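Local coordinates for hydrazine synthase subunit beta (Candidatus Kuenenia stuttgartiensis, PDB 5C2V), which forms part of the hydrazine synthase complex, which condenses nitric oxide with ammonium to hydrazine, and may modulate transport of the hydroxylamine intermediate between active sites, at residues B[325-328]-B[333-336]; B[257-262]-B[268-273]. All blocks are in the same frame, centred on the assembly; numbering follows the deposited sequence.

Interaction 1. Residues B[325-328]-B[333-336]; sequences VCLS and FCYA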
# COMPACT_ATOMS: atom_id res chain seq x y z
N VAL B 325 40.55 6.06 -27.96
CA VAL B 325 39.63 5.51 -28.95
C VAL B 325 39.44 6.47 -30.12
O VAL B 325 39.62 7.68 -29.97
CB VAL B 325 38.24 5.20 -28.33
CG1 VAL B 325 38.32 3.97 -27.44
CG2 VAL B 325 37.72 6.40 -27.57
N CYS B 326 39.07 5.93 -31.27
CA CYS B 326 38.76 6.77 -32.43
C CYS B 326 37.71 6.11 -33.33
O CYS B 326 37.49 4.91 -33.25
CB CYS B 326 40.03 7.07 -33.24
SG CYS B 326 40.72 5.65 -34.11
N LEU B 327 37.08 6.91 -34.18
CA LEU B 327 36.02 6.42 -35.05
C LEU B 327 36.34 6.58 -36.53
O LEU B 327 37.09 7.48 -36.92
CB LEU B 327 34.70 7.14 -34.74
CG LEU B 327 33.94 6.76 -33.47
CD1 LEU B 327 32.80 7.72 -33.26
CD2 LEU B 327 33.43 5.33 -33.57
N SER B 328 35.77 5.71 -37.34
CA SER B 328 35.80 5.87 -38.79
C SER B 328 34.83 6.99 -39.16
O SER B 328 33.85 7.22 -38.45
CB SER B 328 35.44 4.57 -39.50
OG SER B 328 34.14 4.13 -39.14
N PHE B 333 32.62 1.91 -37.22
CA PHE B 333 33.69 1.19 -36.54
C PHE B 333 34.43 2.04 -35.52
O PHE B 333 34.74 3.21 -35.77
CB PHE B 333 34.69 0.63 -37.57
CG PHE B 333 34.12 -0.45 -38.45
CD1 PHE B 333 33.97 -1.74 -37.97
CD2 PHE B 333 33.73 -0.17 -39.75
CE1 PHE B 333 33.45 -2.73 -38.77
CE2 PHE B 333 33.21 -1.16 -40.56
CZ PHE B 333 33.07 -2.44 -40.07
N CYS B 334 34.71 1.45 -34.36
CA CYS B 334 35.43 2.13 -33.29
C CYS B 334 36.70 1.36 -32.92
O CYS B 334 36.65 0.17 -32.64
CB CYS B 334 34.54 2.29 -32.06
SG CYS B 334 35.34 3.11 -30.66
N TYR B 335 37.83 2.06 -32.92
CA TYR B 335 39.11 1.43 -32.61
C TYR B 335 39.62 1.87 -31.24
O TYR B 335 39.58 3.06 -30.92
CB TYR B 335 40.14 1.74 -33.69
CG TYR B 335 39.68 1.38 -35.08
CD1 TYR B 335 39.87 0.10 -35.59
CD2 TYR B 335 39.05 2.31 -35.89
CE1 TYR B 335 39.45 -0.24 -36.86
CE2 TYR B 335 38.62 1.99 -37.17
CZ TYR B 335 38.83 0.71 -37.64
OH TYR B 335 38.40 0.38 -38.91
N ALA B 336 40.09 0.91 -30.45
CA ALA B 336 40.60 1.20 -29.11
C ALA B 336 42.04 0.74 -28.94
O ALA B 336 42.36 -0.43 -29.15
CB ALA B 336 39.71 0.56 -28.07
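L327 lays its CD2 methyl against C334 CB, 3.6 Å from L327 CD2, and against the carbonyl oxygen of F333. These residues belong to the inner hairpin of the last blade of a seven-bladed beta-propeller, where strand 322-327, the first of its blade, pairs antiparallel with strand 333-338. V325, L327, C334 and A336 share one face of this ladder, and C326 and Y335 the other. On the first face V325 CG1 rests against A336 CB at 3.7 Å, and the sulfur of C334, anti to its own backbone N (chi1 180°), lies between L327 CD2 and V325 CB.

At the heart of the register C326 and Y335 form a hydrogen-bonded pair. Y335 N donates to C326 O at 2.9 Å, and the return bond, also 2.9 Å from C326 N to Y335 O, lies in the carbonyl plane. On the face carrying this pair the C326 sulfur packs against Y335 CB and makes a sulfur-aromatic contact oblique to the ring, 5.3 Å from SG to the centroid. Both side chains continue onto I18 and L27 of the first blade, so this face of the hairpin is packed into the closure of the ring.

Toward the turn the ladder is prolonged by S328 N, which donates to F333 O at 3.1 Å. The phenyl group of F333 leads away from the hairpin, packing on I6 of the gamma subunit and making a cation-pi contact with R348. The S328 hydroxyl is held chiefly by D330 OD1; a weak bond of 3.3 Å also reaches S328 OG from F333 N.

Interaction 2. Residues B[257-262]-B[268-273]; sequences YGMAMD and LYIGVR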
# COMPACT_ATOMS: atom_id res chain seq x y z
N TYR B 257 39.15 7.51 -20.01
CA TYR B 257 40.20 8.30 -20.64
C TYR B 257 39.82 8.92 -21.98
O TYR B 257 39.54 10.11 -22.07
CB TYR B 257 41.44 7.44 -20.86
CG TYR B 257 42.45 7.49 -19.73
CD1 TYR B 257 42.09 7.13 -18.45
CD2 TYR B 257 43.76 7.86 -19.97
CE1 TYR B 257 43.00 7.16 -17.42
CE2 TYR B 257 44.69 7.89 -18.94
CZ TYR B 257 44.30 7.54 -17.67
OH TYR B 257 45.21 7.56 -16.64
N GLY B 258 39.81 8.09 -23.02
CA GLY B 258 39.65 8.57 -24.38
C GLY B 258 38.21 8.65 -24.81
O GLY B 258 37.36 7.88 -24.35
N MET B 259 37.92 9.57 -25.72
CA MET B 259 36.56 9.73 -26.21
C MET B 259 36.50 9.85 -27.73
O MET B 259 37.36 10.46 -28.36
CB MET B 259 35.89 10.94 -25.57
CG MET B 259 35.27 10.65 -24.22
SD MET B 259 34.38 12.07 -23.56
CE MET B 259 35.70 13.28 -23.53
N ALA B 260 35.45 9.27 -28.29
CA ALA B 260 35.17 9.38 -29.71
C ALA B 260 33.70 9.73 -29.91
O ALA B 260 32.81 9.05 -29.39
CB ALA B 260 35.51 8.08 -30.43
N MET B 261 33.46 10.81 -30.65
CA MET B 261 32.11 11.29 -30.89
C MET B 261 31.59 10.83 -32.25
O MET B 261 32.27 10.98 -33.26
CB MET B 261 32.06 12.82 -30.81
CG MET B 261 30.71 13.43 -31.15
SD MET B 261 29.45 13.06 -29.91
CE MET B 261 30.07 13.98 -28.50
N ASP B 262 30.39 10.25 -32.25
CA ASP B 262 29.75 9.82 -33.49
C ASP B 262 29.58 11.02 -34.42
O ASP B 262 29.20 12.10 -33.98
CB ASP B 262 28.39 9.17 -33.19
CG ASP B 262 27.76 8.55 -34.42
OD1 ASP B 262 28.01 7.36 -34.68
OD2 ASP B 262 27.00 9.26 -35.12
N LEU B 268 28.26 8.24 -27.89
CA LEU B 268 29.53 8.64 -27.32
C LEU B 268 30.34 7.40 -26.94
O LEU B 268 29.81 6.46 -26.35
CB LEU B 268 29.33 9.53 -26.10
CG LEU B 268 30.62 10.07 -25.46
CD1 LEU B 268 31.43 10.86 -26.47
CD2 LEU B 268 30.30 10.92 -24.23
N TYR B 269 31.63 7.41 -27.28
CA TYR B 269 32.49 6.26 -27.02
C TYR B 269 33.58 6.63 -26.01
O TYR B 269 34.31 7.60 -26.20
CB TYR B 269 33.12 5.75 -28.32
CG TYR B 269 32.09 5.36 -29.36
CD1 TYR B 269 31.53 6.32 -30.20
CD2 TYR B 269 31.68 4.05 -29.50
CE1 TYR B 269 30.59 5.97 -31.15
CE2 TYR B 269 30.74 3.69 -30.46
CZ TYR B 269 30.20 4.66 -31.28
OH TYR B 269 29.27 4.32 -32.23
N ILE B 270 33.68 5.85 -24.94
CA ILE B 270 34.62 6.15 -23.86
C ILE B 270 35.55 4.99 -23.55
O ILE B 270 35.11 3.93 -23.11
CB ILE B 270 33.87 6.52 -22.56
CG1 ILE B 270 32.97 7.74 -22.78
CG2 ILE B 270 34.86 6.77 -21.43
CD1 ILE B 270 32.16 8.12 -21.56
N GLY B 271 36.84 5.19 -23.79
CA GLY B 271 37.83 4.23 -23.35
C GLY B 271 37.90 4.20 -21.84
O GLY B 271 38.14 5.22 -21.20
N VAL B 272 37.70 3.02 -21.26
CA VAL B 272 37.83 2.83 -19.82
C VAL B 272 39.07 2.01 -19.57
O VAL B 272 39.10 0.79 -19.83
CB VAL B 272 36.59 2.14 -19.21
CG1 VAL B 272 36.69 2.13 -17.70
CG2 VAL B 272 35.32 2.84 -19.66
N ARG B 273 40.08 2.68 -19.04
CA ARG B 273 41.44 2.18 -18.96
C ARG B 273 41.63 1.21 -17.80
O ARG B 273 42.29 0.18 -17.95
CB ARG B 273 42.41 3.36 -18.83
CG ARG B 273 43.85 3.06 -19.19
CD ARG B 273 44.71 4.30 -18.97
NE ARG B 273 46.01 4.20 -19.62
CZ ARG B 273 47.10 3.72 -19.04
NH1 ARG B 273 47.06 3.29 -17.79
NH2 ARG B 273 48.25 3.67 -19.71
O HOH W 1 45.62 4.95 -15.68
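The hydroxyl of Y257, whose ring is overlain by R273, is gripped by several partners. E69 of the gamma subunit hydrogen-bonds to it, R193 adds a weak bond, and a water donates to Y257 OH at 2.8 Å. That same water accepts a weak bond from R273 NH1, so tyrosine and arginine are bridged at their polar ends as well as touching through a CH-pi contact: R273 CD sits over the centre of the phenol face, 3.5 Å from the Y257 centroid. An extended chain from CG to NE carries the guanidinium on past the ring, the two planes inclined by 28°.

The pair sits at one end of the inner hairpin of the sixth propeller blade, strand 256-261 antiparallel to strand 267-272. Y257 N donates almost straight (174°) to G271 O at 2.8 Å, whereas G271 N donates to the O of the next residue, G258, so that G271 faces two residues of the other strand and the ladder is irregular here. Further along, A260 and Y269 form a hydrogen-bonded pair, each N bound to the other's O at 2.9 Å. The A260 oxygen also lies in the plane of the Y269 ring, at its edge, near CD1.

M259, M261, L268 and I270 occupy one face of the ladder. M259 and I270 run side by side, CG of the former 4.0 Å from CG1 of the latter, and both rest on T207 of the preceding blade. M261, folded back by bends at chi2 (68°) and chi3, brings its CE methyl to 4.0 Å from L268 CD1. At the turn D262 OD2 accepts a hydrogen bond from K264 N.

Blade-to-blade packing in a propeller is illustrated by these two hairpins, whose centres lie 9 Å apart. The face of interaction 1 that carries V325 and L327 meets the face of interaction 2 that carries A260 and Y269. L327 makes much of this contact: its CD1 lies 3.5 Å from Y269 CE1 and 3.3 Å from M261 O, while V325 CG2 comes to 3.6 Å from G258 O. Along the chain the sixth-blade hairpin is completed before the last one begins. Both contacts also touch the gamma subunit, through F333 in interaction 1 and through Y257 and R273 in interaction 2; the Y257 side chain is about 12 Å from a bound heme c.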